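Local coordinates for protein putative carboxylesterase (Lactobacillus plantarum WCFS1, PDB 3BJR) that probably hydrolyses carboxylic ester bonds, as a putative carboxylesterase with an alpha/beta-hydrolase fold, at residues 161-170 with 206-214; 101-109 with 135-143. One frame throughout, in Å; residues are numbered along the deposited sequence.

Interaction 1: residues 161-170 with 206-214; sequences KPNNVVLGYP and QPTFIWTTA
Strands 165-168 and 208-213 are parallel neighbours in the central sheet of an alpha/beta-hydrolase fold, and Val-165 N opens their pairing with a bond to Pro-207 O (2.9 Å). Four more backbone bonds follow: Phe-209 N to Val-165 O, Leu-167 N to Phe-209 O, Trp-211 N to Leu-167 O and Tyr-169 N to Trp-211 O. The strand axes differ by only 6°. On one face, Leu-167 lies alongside Ile-210, with CD1 of the leucine 4.0 Å from CG1 of the isoleucine. Val-165 and Thr-208 pair the same way. The other face carries Val-166, Phe-209 and Trp-211.

The indole of Trp-211 folds back over the neighbouring strand, with CG placed between the backbone N and the carbonyl carbon (chi1 88°). Its six-membered ring lies flat on Gly-168, whose CA is 3.5 Å from the ring centroid. A side chain on Gly-168 would probably run into this ring. Val-166 CG1 meets the indole at its edge, 3.6 Å from CZ3. The five-membered ring turns its edge to the face of Tyr-169, with the planes at 72°. Tyr-169 OH is hydrogen-bonded to His-245 ND1. At the other end, a water links Lys-161 NZ to Gln-206 OE1, while Gln-206 NE2 is hydrogen-bonded to Asp-204 O. Strand 165-168 also pairs with 125-131, and 208-213 with 238-243, so the contact is interior to the mostly parallel sheet typical of alpha/beta hydrolases.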
ATOM      1  N   LYS A 161      23.096 -11.779   5.250  1.00 31.76           N
ATOM      2  CA  LYS A 161      21.867 -11.155   5.741  1.00 32.20           C
ATOM      3  C   LYS A 161      21.488  -9.898   5.000  1.00 33.11           C
ATOM      4  O   LYS A 161      22.318  -9.001   4.872  1.00 34.80           O
ATOM      5  CB  LYS A 161      21.953 -10.875   7.244  1.00 29.94           C
ATOM      6  CG  LYS A 161      20.650 -10.370   7.888  1.00 31.42           C
ATOM      7  CD  LYS A 161      20.799 -10.324   9.384  1.00 31.63           C
ATOM      8  CE  LYS A 161      19.557  -9.826  10.074  1.00 40.22           C
ATOM      9  NZ  LYS A 161      19.759  -9.781  11.555  1.00 33.59           N
ATOM     10  N   PRO A 162      20.238  -9.835   4.467  1.00 34.38           N
ATOM     11  CA  PRO A 162      19.785  -8.548   3.952  1.00 33.41           C
ATOM     12  C   PRO A 162      19.203  -7.789   5.126  1.00 33.18           C
ATOM     13  O   PRO A 162      18.278  -8.242   5.763  1.00 36.81           O
ATOM     14  CB  PRO A 162      18.712  -8.913   2.953  1.00 35.31           C
ATOM     15  CG  PRO A 162      18.113 -10.253   3.470  1.00 31.99           C
ATOM     16  CD  PRO A 162      19.229 -10.902   4.281  1.00 32.11           C
ATOM     17  N   ASN A 163      19.725  -6.627   5.416  1.00 33.99           N
ATOM     18  CA  ASN A 163      19.235  -5.909   6.566  1.00 36.24           C
ATOM     19  C   ASN A 163      17.782  -5.432   6.398  1.00 37.78           C
ATOM     20  O   ASN A 163      16.998  -5.460   7.345  1.00 41.92           O
ATOM     21  CB  ASN A 163      20.249  -4.845   6.984  1.00 33.92           C
ATOM     22  CG  ASN A 163      21.564  -5.452   7.383  1.00 36.19           C
ATOM     23  OD1 ASN A 163      22.583  -5.183   6.757  1.00 29.44           O
ATOM     24  ND2 ASN A 163      21.548  -6.310   8.393  1.00 31.63           N
ATOM     25  N   ASN A 164      17.428  -5.006   5.211  1.00 41.08           N
ATOM     26  CA  ASN A 164      16.022  -4.821   4.835  1.00 39.07           C
ATOM     27  C   ASN A 164      15.989  -5.250   3.381  1.00 40.26           C
ATOM     28  O   ASN A 164      17.045  -5.470   2.804  1.00 33.51           O
ATOM     29  CB  ASN A 164      15.624  -3.351   4.883  1.00 39.79           C
ATOM     30  CG  ASN A 164      15.790  -2.737   6.237  1.00 43.15           C
ATOM     31  OD1 ASN A 164      15.038  -3.015   7.164  1.00 47.65           O
ATOM     32  ND2 ASN A 164      16.767  -1.863   6.350  1.00 58.86           N
ATOM     33  N   VAL A 165      14.797  -5.444   2.808  1.00 39.84           N
ATOM     34  CA  VAL A 165      14.667  -5.586   1.346  1.00 34.81           C
ATOM     35  C   VAL A 165      13.599  -4.578   0.841  1.00 32.53           C
ATOM     36  O   VAL A 165      12.706  -4.180   1.555  1.00 34.67           O
ATOM     37  CB  VAL A 165      14.398  -7.030   0.835  1.00 35.43           C
ATOM     38  CG1 VAL A 165      15.532  -7.960   1.327  1.00 28.57           C
ATOM     39  CG2 VAL A 165      13.038  -7.528   1.234  1.00 32.79           C
ATOM     40  N   VAL A 166      13.782  -4.124  -0.388  1.00 33.53           N
ATOM     41  CA  VAL A 166      12.903  -3.257  -1.083  1.00 30.33           C
ATOM     42  C   VAL A 166      12.507  -3.967  -2.370  1.00 34.79           C
ATOM     43  O   VAL A 166      13.373  -4.499  -3.066  1.00 31.14           O
ATOM     44  CB  VAL A 166      13.610  -1.961  -1.413  1.00 31.35           C
ATOM     45  CG1 VAL A 166      12.820  -1.173  -2.403  1.00 31.81           C
ATOM     46  CG2 VAL A 166      13.937  -1.149  -0.101  1.00 29.73           C
ATOM     47  N   LEU A 167      11.200  -3.970  -2.682  1.00 36.09           N
ATOM     48  CA  LEU A 167      10.641  -4.572  -3.922  1.00 35.09           C
ATOM     49  C   LEU A 167       9.836  -3.489  -4.632  1.00 35.55           C
ATOM     50  O   LEU A 167       8.927  -2.939  -4.032  1.00 35.04           O
ATOM     51  CB  LEU A 167       9.714  -5.761  -3.593  1.00 34.65           C
ATOM     52  CG  LEU A 167      10.213  -6.873  -2.652  1.00 37.62           C
ATOM     53  CD1 LEU A 167       9.070  -7.898  -2.442  1.00 36.60           C
ATOM     54  CD2 LEU A 167      11.437  -7.521  -3.203  1.00 38.94           C
ATOM     55  N   GLY A 168      10.201  -3.174  -5.876  1.00 36.49           N
ATOM     56  CA  GLY A 168       9.525  -2.175  -6.740  1.00 36.12           C
ATOM     57  C   GLY A 168       9.032  -2.825  -8.018  1.00 36.31           C
ATOM     58  O   GLY A 168       9.810  -3.390  -8.794  1.00 35.85           O
ATOM     59  N   TYR A 169       7.725  -2.759  -8.231  1.00 35.53           N
ATOM     60  CA  TYR A 169       7.049  -3.394  -9.360  1.00 33.78           C
ATOM     61  C   TYR A 169       7.496  -4.829  -9.578  1.00 36.10           C
ATOM     62  O   TYR A 169       7.876  -5.195 -10.673  1.00 33.06           O
ATOM     63  CB  TYR A 169       7.217  -2.562 -10.638  1.00 35.52           C
ATOM     64  CG  TYR A 169       6.893  -1.115 -10.396  1.00 34.19           C
ATOM     65  CD1 TYR A 169       5.603  -0.715 -10.182  1.00 35.79           C
ATOM     66  CD2 TYR A 169       7.891  -0.151 -10.318  1.00 34.18           C
ATOM     67  CE1 TYR A 169       5.304   0.607  -9.899  1.00 34.48           C
ATOM     68  CE2 TYR A 169       7.600   1.187 -10.061  1.00 35.28           C
ATOM     69  CZ  TYR A 169       6.295   1.558  -9.836  1.00 35.53           C
ATOM     70  OH  TYR A 169       5.959   2.888  -9.576  1.00 36.25           O
ATOM     71  N   PRO A 170       7.403  -5.661  -8.539  1.00 38.54           N
ATOM     72  CA  PRO A 170       7.883  -7.018  -8.726  1.00 37.86           C
ATOM     73  C   PRO A 170       7.087  -7.775  -9.779  1.00 37.87           C
ATOM     74  O   PRO A 170       5.886  -7.650  -9.825  1.00 41.59           O
ATOM     75  CB  PRO A 170       7.715  -7.665  -7.346  1.00 37.36           C
ATOM     76  CG  PRO A 170       7.043  -6.674  -6.470  1.00 37.34           C
ATOM     77  CD  PRO A 170       6.845  -5.422  -7.197  1.00 37.38           C
ATOM     78  N   GLN A 206      13.481 -10.672   6.623  1.00 31.06           N
ATOM     79  CA  GLN A 206      13.767  -9.350   7.154  1.00 33.70           C
ATOM     80  C   GLN A 206      12.753  -8.319   6.689  1.00 35.86           C
ATOM     81  O   GLN A 206      12.005  -8.601   5.756  1.00 38.94           O
ATOM     82  CB  GLN A 206      15.195  -8.963   6.704  1.00 31.41           C
ATOM     83  CG  GLN A 206      16.219  -9.973   7.234  1.00 28.26           C
ATOM     84  CD  GLN A 206      16.161 -10.083   8.739  1.00 36.62           C
ATOM     85  OE1 GLN A 206      16.252  -9.083   9.409  1.00 36.23           O
ATOM     86  NE2 GLN A 206      16.001 -11.307   9.279  1.00 35.32           N
ATOM     87  N   PRO A 207      12.705  -7.137   7.349  1.00 34.67           N
ATOM     88  CA  PRO A 207      11.757  -6.076   6.999  1.00 33.54           C
ATOM     89  C   PRO A 207      11.730  -5.769   5.512  1.00 36.12           C
ATOM     90  O   PRO A 207      12.792  -5.653   4.877  1.00 34.19           O
ATOM     91  CB  PRO A 207      12.243  -4.889   7.796  1.00 30.89           C
ATOM     92  CG  PRO A 207      12.839  -5.527   9.045  1.00 36.78           C
ATOM     93  CD  PRO A 207      13.510  -6.762   8.532  1.00 36.53           C
ATOM     94  N   THR A 208      10.508  -5.598   4.988  1.00 35.43           N
ATOM     95  CA  THR A 208      10.289  -5.473   3.562  1.00 35.49           C
ATOM     96  C   THR A 208       9.426  -4.279   3.181  1.00 34.81           C
ATOM     97  O   THR A 208       8.319  -4.117   3.679  1.00 31.92           O
ATOM     98  CB  THR A 208       9.634  -6.777   3.047  1.00 35.54           C
ATOM     99  OG1 THR A 208      10.456  -7.896   3.427  1.00 32.18           O
ATOM    100  CG2 THR A 208       9.428  -6.777   1.487  1.00 32.91           C
ATOM    101  N   PHE A 209       9.926  -3.479   2.246  1.00 31.54           N
ATOM    102  CA  PHE A 209       9.209  -2.341   1.698  1.00 31.77           C
ATOM    103  C   PHE A 209       8.840  -2.724   0.286  1.00 32.43           C
ATOM    104  O   PHE A 209       9.697  -3.009  -0.523  1.00 34.55           O
ATOM    105  CB  PHE A 209      10.071  -1.086   1.660  1.00 28.75           C
ATOM    106  CG  PHE A 209       9.380   0.095   1.111  1.00 34.53           C
ATOM    107  CD1 PHE A 209       9.379   0.364  -0.218  1.00 35.17           C
ATOM    108  CD2 PHE A 209       8.673   0.945   1.964  1.00 30.14           C
ATOM    109  CE1 PHE A 209       8.723   1.495  -0.727  1.00 32.07           C
ATOM    110  CE2 PHE A 209       8.030   2.049   1.471  1.00 32.70           C
ATOM    111  CZ  PHE A 209       8.028   2.322   0.143  1.00 29.09           C
ATOM    112  N   ILE A 210       7.545  -2.689  -0.014  1.00 34.65           N
ATOM    113  CA  ILE A 210       7.054  -3.044  -1.328  1.00 35.42           C
ATOM    114  C   ILE A 210       6.189  -1.944  -1.910  1.00 35.28           C
ATOM    115  O   ILE A 210       5.370  -1.355  -1.213  1.00 36.03           O
ATOM    116  CB  ILE A 210       6.129  -4.287  -1.292  1.00 34.53           C
ATOM    117  CG1 ILE A 210       6.683  -5.393  -0.426  1.00 33.79           C
ATOM    118  CG2 ILE A 210       5.866  -4.821  -2.705  1.00 37.96           C
ATOM    119  CD1 ILE A 210       5.619  -6.414  -0.001  1.00 34.93           C
ATOM    120  N   TRP A 211       6.378  -1.690  -3.200  1.00 39.17           N
ATOM    121  CA  TRP A 211       5.454  -0.873  -3.965  1.00 38.02           C
ATOM    122  C   TRP A 211       5.288  -1.466  -5.350  1.00 37.79           C
ATOM    123  O   TRP A 211       6.208  -2.085  -5.909  1.00 35.09           O
ATOM    124  CB  TRP A 211       5.808   0.606  -3.998  1.00 37.01           C
ATOM    125  CG  TRP A 211       6.710   1.053  -5.056  1.00 40.58           C
ATOM    126  CD1 TRP A 211       6.367   1.700  -6.200  1.00 40.13           C
ATOM    127  CD2 TRP A 211       8.134   0.973  -5.049  1.00 36.33           C
ATOM    128  NE1 TRP A 211       7.492   1.983  -6.932  1.00 39.05           N
ATOM    129  CE2 TRP A 211       8.591   1.571  -6.232  1.00 37.86           C
ATOM    130  CE3 TRP A 211       9.056   0.461  -4.154  1.00 38.80           C
ATOM    131  CZ2 TRP A 211       9.939   1.641  -6.561  1.00 42.74           C
ATOM    132  CZ3 TRP A 211      10.391   0.546  -4.463  1.00 42.42           C
ATOM    133  CH2 TRP A 211      10.822   1.123  -5.661  1.00 41.67           C
ATOM    134  N   THR A 212       4.067  -1.345  -5.868  1.00 37.54           N
ATOM    135  CA  THR A 212       3.778  -1.818  -7.227  1.00 36.06           C
ATOM    136  C   THR A 212       2.594  -1.027  -7.783  1.00 35.35           C
ATOM    137  O   THR A 212       2.122  -0.030  -7.163  1.00 31.60           O
ATOM    138  CB  THR A 212       3.591  -3.373  -7.299  1.00 36.96           C
ATOM    139  OG1 THR A 212       3.675  -3.821  -8.666  1.00 34.24           O
ATOM    140  CG2 THR A 212       2.321  -3.786  -6.724  1.00 28.68           C
ATOM    141  N   THR A 213       2.156  -1.431  -8.969  1.00 33.45           N
ATOM    142  CA  THR A 213       1.023  -0.801  -9.638  1.00 32.12           C
ATOM    143  C   THR A 213      -0.253  -1.653  -9.506  1.00 32.66           C
ATOM    144  O   THR A 213      -0.198  -2.905  -9.553  1.00 33.31           O
ATOM    145  CB  THR A 213       1.365  -0.473 -11.110  1.00 32.85           C
ATOM    146  OG1 THR A 213       0.260   0.220 -11.689  1.00 35.56           O
ATOM    147  CG2 THR A 213       1.713  -1.752 -11.926  1.00 30.17           C
ATOM    148  N   ALA A 214      -1.397  -0.981  -9.288  1.00 31.08           N
ATOM    149  CA  ALA A 214      -2.677  -1.645  -9.111  1.00 31.10           C
ATOM    150  C   ALA A 214      -3.404  -1.927 -10.435  1.00 34.81           C
ATOM    151  O   ALA A 214      -4.197  -2.876 -10.512  1.00 35.33           O
ATOM    152  CB  ALA A 214      -3.598  -0.783  -8.216  1.00 30.66           C
TER
HETATM  153  O   HOH W   1      17.097  -9.443  12.339  1.00 50.51           O
HETATM  154  O   HOH W   2      17.130  -6.821   9.447  1.00 36.92           O
HETATM  155  O   HOH W   3       3.593  -6.438  -8.871  1.00 33.45           O

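Interaction 2: residues 101-109 with 135-143; sequences PVLDLGRAV and GHIVALYND
Tyr-141 reaches from helix 133-153 onto helix 100-114 and sits as a knob among Val-102, Leu-105, Gly-106 and Val-109. Its CG lies opposite the backbone N (chi1 -169°), which sends the ring out between these residues. Leu-105 packs over one ring face in a CH-pi contact, its CG 4.0 Å from the ring centroid and offset toward the rim. The leucine's CD2 branch reaches the root of the ring, 3.5 Å from Tyr-141 CG. Val-102 O lies at the ring edge. Gly-106 CA comes within 3.4 Å of Tyr-141 CE1, so the ring rests close against the bare backbone there. Val-109 comes from the opposite direction and meets the far end of the tyrosine. The hydroxyl is hydrogen-bonded to Leu-160 O, which ties the far end of the ring to helix 157-160. An alanine in place of Tyr-141 would probably open a gap beside Leu-105 and Gly-106 and leave Leu-160 O without this bond.

Farther toward the start of the helices, Ile-137 points its CD1 at Pro-101 CB, 3.7 Å away. The side chains of Val-102 and Leu-140 cross at about a right angle, with Val-102 CG2 4.2 Å from Leu-140 CB. Leu-105 CD2 also touches Val-138 CG2. The helix axes cross at -68° and approach to 9.2 Å. Leu-105, Val-109, Ile-137 and Val-138 also touch strand 50-56, an arrangement typical of two helices packed on one side of an alpha/beta-hydrolase sheet.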
ATOM      1  N   PRO A 101      20.524 -16.195 -10.237  1.00 35.50           N
ATOM      2  CA  PRO A 101      20.456 -14.782  -9.834  1.00 32.28           C
ATOM      3  C   PRO A 101      20.292 -14.499  -8.358  1.00 33.70           C
ATOM      4  O   PRO A 101      20.740 -13.443  -7.890  1.00 32.23           O
ATOM      5  CB  PRO A 101      19.221 -14.282 -10.579  1.00 33.81           C
ATOM      6  CG  PRO A 101      19.150 -15.183 -11.767  1.00 36.33           C
ATOM      7  CD  PRO A 101      19.431 -16.512 -11.162  1.00 38.80           C
ATOM      8  N   VAL A 102      19.653 -15.413  -7.630  1.00 34.84           N
ATOM      9  CA  VAL A 102      19.455 -15.275  -6.196  1.00 35.44           C
ATOM     10  C   VAL A 102      20.803 -15.524  -5.490  1.00 36.71           C
ATOM     11  O   VAL A 102      21.156 -14.840  -4.523  1.00 35.60           O
ATOM     12  CB  VAL A 102      18.409 -16.296  -5.678  1.00 35.65           C
ATOM     13  CG1 VAL A 102      18.289 -16.176  -4.195  1.00 36.37           C
ATOM     14  CG2 VAL A 102      17.037 -16.114  -6.363  1.00 30.21           C
ATOM     15  N   LEU A 103      21.536 -16.524  -5.980  1.00 33.97           N
ATOM     16  CA  LEU A 103      22.857 -16.843  -5.502  1.00 34.22           C
ATOM     17  C   LEU A 103      23.796 -15.670  -5.807  1.00 36.19           C
ATOM     18  O   LEU A 103      24.530 -15.243  -4.928  1.00 35.52           O
ATOM     19  CB  LEU A 103      23.362 -18.117  -6.155  1.00 34.20           C
ATOM     20  CG  LEU A 103      22.618 -19.399  -5.819  1.00 30.81           C
ATOM     21  CD1 LEU A 103      23.288 -20.549  -6.542  1.00 31.19           C
ATOM     22  CD2 LEU A 103      22.560 -19.658  -4.310  1.00 35.06           C
ATOM     23  N   ASP A 104      23.733 -15.138  -7.030  1.00 36.26           N
ATOM     24  CA  ASP A 104      24.534 -13.961  -7.430  1.00 34.55           C
ATOM     25  C   ASP A 104      24.329 -12.790  -6.448  1.00 33.16           C
ATOM     26  O   ASP A 104      25.264 -12.069  -6.133  1.00 34.57           O
ATOM     27  CB  ASP A 104      24.151 -13.489  -8.855  1.00 31.99           C
ATOM     28  CG  ASP A 104      24.632 -14.411  -9.961  1.00 32.24           C
ATOM     29  OD1 ASP A 104      25.615 -15.154  -9.753  1.00 31.19           O
ATOM     30  OD2 ASP A 104      24.055 -14.326 -11.083  1.00 32.49           O
ATOM     31  N   LEU A 105      23.087 -12.562  -6.033  1.00 35.49           N
ATOM     32  CA  LEU A 105      22.763 -11.487  -5.066  1.00 33.37           C
ATOM     33  C   LEU A 105      23.472 -11.784  -3.725  1.00 35.90           C
ATOM     34  O   LEU A 105      24.018 -10.879  -3.087  1.00 33.17           O
ATOM     35  CB  LEU A 105      21.268 -11.349  -4.875  1.00 35.65           C
ATOM     36  CG  LEU A 105      20.761 -10.368  -3.808  1.00 31.90           C
ATOM     37  CD1 LEU A 105      21.461  -9.003  -3.970  1.00 24.75           C
ATOM     38  CD2 LEU A 105      19.224 -10.256  -3.801  1.00 29.44           C
ATOM     39  N   GLY A 106      23.487 -13.051  -3.311  1.00 33.42           N
ATOM     40  CA  GLY A 106      24.208 -13.463  -2.109  1.00 32.72           C
ATOM     41  C   GLY A 106      25.711 -13.167  -2.216  1.00 33.21           C
ATOM     42  O   GLY A 106      26.349 -12.674  -1.265  1.00 33.80           O
ATOM     43  N   ARG A 107      26.277 -13.469  -3.374  0.50 32.90           N
ATOM     44  CA  ARG A 107      27.693 -13.222  -3.610  0.50 32.35           C
ATOM     45  C   ARG A 107      27.986 -11.726  -3.462  0.50 32.33           C
ATOM     46  O   ARG A 107      29.017 -11.331  -2.917  0.50 33.63           O
ATOM     47  CB  ARG A 107      28.083 -13.716  -4.995  0.50 32.04           C
ATOM     48  CG  ARG A 107      27.909 -15.219  -5.206  0.50 32.19           C
ATOM     49  CD  ARG A 107      28.342 -15.636  -6.598  0.50 32.14           C
ATOM     50  NE  ARG A 107      28.280 -17.090  -6.788  0.50 30.34           N
ATOM     51  CZ  ARG A 107      27.351 -17.764  -7.470  0.50 28.26           C
ATOM     52  NH1 ARG A 107      26.366 -17.150  -8.122  0.50 14.12           N
ATOM     53  NH2 ARG A 107      27.457 -19.091  -7.559  0.50 32.02           N
ATOM     54  N   ALA A 108      27.058 -10.909  -3.944  1.00 31.10           N
ATOM     55  CA  ALA A 108      27.163  -9.456  -3.881  1.00 32.36           C
ATOM     56  C   ALA A 108      27.079  -8.926  -2.450  1.00 31.68           C
ATOM     57  O   ALA A 108      27.874  -8.085  -2.058  1.00 31.00           O
ATOM     58  CB  ALA A 108      26.071  -8.810  -4.803  1.00 31.45           C
ATOM     59  N   VAL A 109      26.115  -9.420  -1.665  1.00 34.04           N
ATOM     60  CA  VAL A 109      25.944  -9.020  -0.254  1.00 33.42           C
ATOM     61  C   VAL A 109      27.190  -9.417   0.550  1.00 32.91           C
ATOM     62  O   VAL A 109      27.728  -8.635   1.310  1.00 30.43           O
ATOM     63  CB  VAL A 109      24.631  -9.623   0.378  1.00 34.72           C
ATOM     64  CG1 VAL A 109      24.544  -9.311   1.907  1.00 31.33           C
ATOM     65  CG2 VAL A 109      23.412  -9.128  -0.388  1.00 24.45           C
ATOM     66  N   GLY A 135      12.651  -8.022  -8.473  1.00 33.03           N
ATOM     67  CA  GLY A 135      11.824  -8.055  -7.240  1.00 34.55           C
ATOM     68  C   GLY A 135      11.517  -9.484  -6.814  1.00 34.72           C
ATOM     69  O   GLY A 135      11.353  -9.802  -5.643  1.00 38.61           O
ATOM     70  N   HIS A 136      11.406 -10.371  -7.786  1.00 37.31           N
ATOM     71  CA  HIS A 136      11.180 -11.758  -7.524  1.00 35.10           C
ATOM     72  C   HIS A 136      12.462 -12.346  -6.909  1.00 34.91           C
ATOM     73  O   HIS A 136      12.399 -13.076  -5.922  1.00 35.99           O
ATOM     74  CB  HIS A 136      10.783 -12.441  -8.827  1.00 38.49           C
ATOM     75  CG  HIS A 136      10.374 -13.884  -8.691  1.00 31.35           C
ATOM     76  ND1 HIS A 136      10.366 -14.741  -9.763  1.00 35.07           N
ATOM     77  CD2 HIS A 136       9.983 -14.617  -7.622  1.00 36.63           C
ATOM     78  CE1 HIS A 136       9.980 -15.943  -9.364  1.00 35.43           C
ATOM     79  NE2 HIS A 136       9.728 -15.889  -8.072  1.00 31.38           N
ATOM     80  N   ILE A 137      13.602 -12.021  -7.513  1.00 34.03           N
ATOM     81  CA  ILE A 137      14.919 -12.418  -7.041  1.00 32.43           C
ATOM     82  C   ILE A 137      15.132 -11.981  -5.610  1.00 34.94           C
ATOM     83  O   ILE A 137      15.557 -12.772  -4.785  1.00 34.20           O
ATOM     84  CB  ILE A 137      16.057 -11.782  -7.896  1.00 30.53           C
ATOM     85  CG1 ILE A 137      16.072 -12.353  -9.338  1.00 36.53           C
ATOM     86  CG2 ILE A 137      17.408 -11.972  -7.174  1.00 26.15           C
ATOM     87  CD1 ILE A 137      16.841 -11.481 -10.356  1.00 30.95           C
ATOM     88  N   VAL A 138      14.843 -10.707  -5.327  1.00 33.45           N
ATOM     89  CA  VAL A 138      15.001 -10.169  -3.973  1.00 29.76           C
ATOM     90  C   VAL A 138      14.013 -10.786  -2.952  1.00 34.42           C
ATOM     91  O   VAL A 138      14.400 -11.092  -1.791  1.00 34.35           O
ATOM     92  CB  VAL A 138      14.986  -8.604  -3.993  1.00 27.02           C
ATOM     93  CG1 VAL A 138      14.937  -8.012  -2.593  1.00 26.43           C
ATOM     94  CG2 VAL A 138      16.262  -8.050  -4.764  1.00 22.75           C
ATOM     95  N   ALA A 139      12.764 -10.991  -3.368  1.00 35.93           N
ATOM     96  CA  ALA A 139      11.738 -11.652  -2.512  1.00 32.70           C
ATOM     97  C   ALA A 139      12.214 -13.066  -2.078  1.00 33.56           C
ATOM     98  O   ALA A 139      12.054 -13.484  -0.936  1.00 35.04           O
ATOM     99  CB  ALA A 139      10.414 -11.725  -3.249  1.00 32.01           C
ATOM    100  N   LEU A 140      12.800 -13.783  -3.018  1.00 32.14           N
ATOM    101  CA  LEU A 140      13.305 -15.093  -2.761  1.00 34.87           C
ATOM    102  C   LEU A 140      14.595 -15.049  -1.967  1.00 34.84           C
ATOM    103  O   LEU A 140      14.852 -15.965  -1.197  1.00 35.62           O
ATOM    104  CB  LEU A 140      13.543 -15.872  -4.051  1.00 35.70           C
ATOM    105  CG  LEU A 140      12.334 -16.350  -4.848  1.00 33.52           C
ATOM    106  CD1 LEU A 140      12.874 -16.881  -6.189  1.00 28.34           C
ATOM    107  CD2 LEU A 140      11.473 -17.456  -4.117  1.00 27.87           C
ATOM    108  N   TYR A 141      15.416 -14.020  -2.168  1.00 35.34           N
ATOM    109  CA  TYR A 141      16.606 -13.839  -1.359  1.00 33.13           C
ATOM    110  C   TYR A 141      16.203 -13.660   0.137  1.00 33.62           C
ATOM    111  O   TYR A 141      16.819 -14.241   1.042  1.00 33.35           O
ATOM    112  CB  TYR A 141      17.439 -12.635  -1.861  1.00 33.01           C
ATOM    113  CG  TYR A 141      18.769 -12.608  -1.201  1.00 31.21           C
ATOM    114  CD1 TYR A 141      19.791 -13.469  -1.628  1.00 36.18           C
ATOM    115  CD2 TYR A 141      19.019 -11.768  -0.121  1.00 33.12           C
ATOM    116  CE1 TYR A 141      21.037 -13.476  -0.991  1.00 33.67           C
ATOM    117  CE2 TYR A 141      20.243 -11.792   0.521  1.00 37.71           C
ATOM    118  CZ  TYR A 141      21.239 -12.651   0.090  1.00 35.01           C
ATOM    119  OH  TYR A 141      22.441 -12.642   0.719  1.00 32.95           O
ATOM    120  N   ASN A 142      15.141 -12.890   0.385  1.00 31.57           N
ATOM    121  CA  ASN A 142      14.700 -12.633   1.736  1.00 32.31           C
ATOM    122  C   ASN A 142      14.236 -13.909   2.416  1.00 34.39           C
ATOM    123  O   ASN A 142      14.306 -14.023   3.632  1.00 33.80           O
ATOM    124  CB  ASN A 142      13.554 -11.608   1.740  1.00 31.97           C
ATOM    125  CG  ASN A 142      13.406 -10.918   3.078  1.00 31.18           C
ATOM    126  OD1 ASN A 142      14.320 -10.975   3.887  1.00 33.21           O
ATOM    127  ND2 ASN A 142      12.291 -10.237   3.300  1.00 26.49           N
ATOM    128  N   ASP A 143      13.760 -14.853   1.609  1.00 34.41           N
ATOM    129  CA  ASP A 143      13.284 -16.147   2.084  1.00 34.94           C
ATOM    130  C   ASP A 143      14.369 -17.186   2.324  1.00 35.06           C
ATOM    131  O   ASP A 143      14.224 -18.037   3.201  1.00 33.09           O
ATOM    132  CB  ASP A 143      12.381 -16.805   1.042  1.00 36.98           C
ATOM    133  CG  ASP A 143      10.969 -16.176   0.905  1.00 44.52           C
ATOM    134  OD1 ASP A 143      10.624 -15.086   1.460  1.00 52.33           O
ATOM    135  OD2 ASP A 143      10.202 -16.835   0.152  1.00 42.43           O
TER

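How the interactions relate
Interaction 2 joins two helices, and interaction 1 joins two strands of the sheet on which helix 133-153 packs. Their centres are about 12 Å apart. Helix 133-153 connects them: Asn-142 OD1 probably accepts a hydrogen bond from Gln-206 N, at 2.9 Å. Asn-142 ND2 packs 3.5 Å from Val-165 CG2. Val-138 also touches Val-165 and Leu-167. Leu-167 CD2 lies 3.3 Å from Gly-135 O. The start of this helix overlaps a GxSxG pattern (Gly-130, Ser-132, Gly-134), consistent with the nucleophile elbow of this fold. Val-138 touches residues of that pattern and Leu-167 lies near them, so both contacts probably border the active-site region.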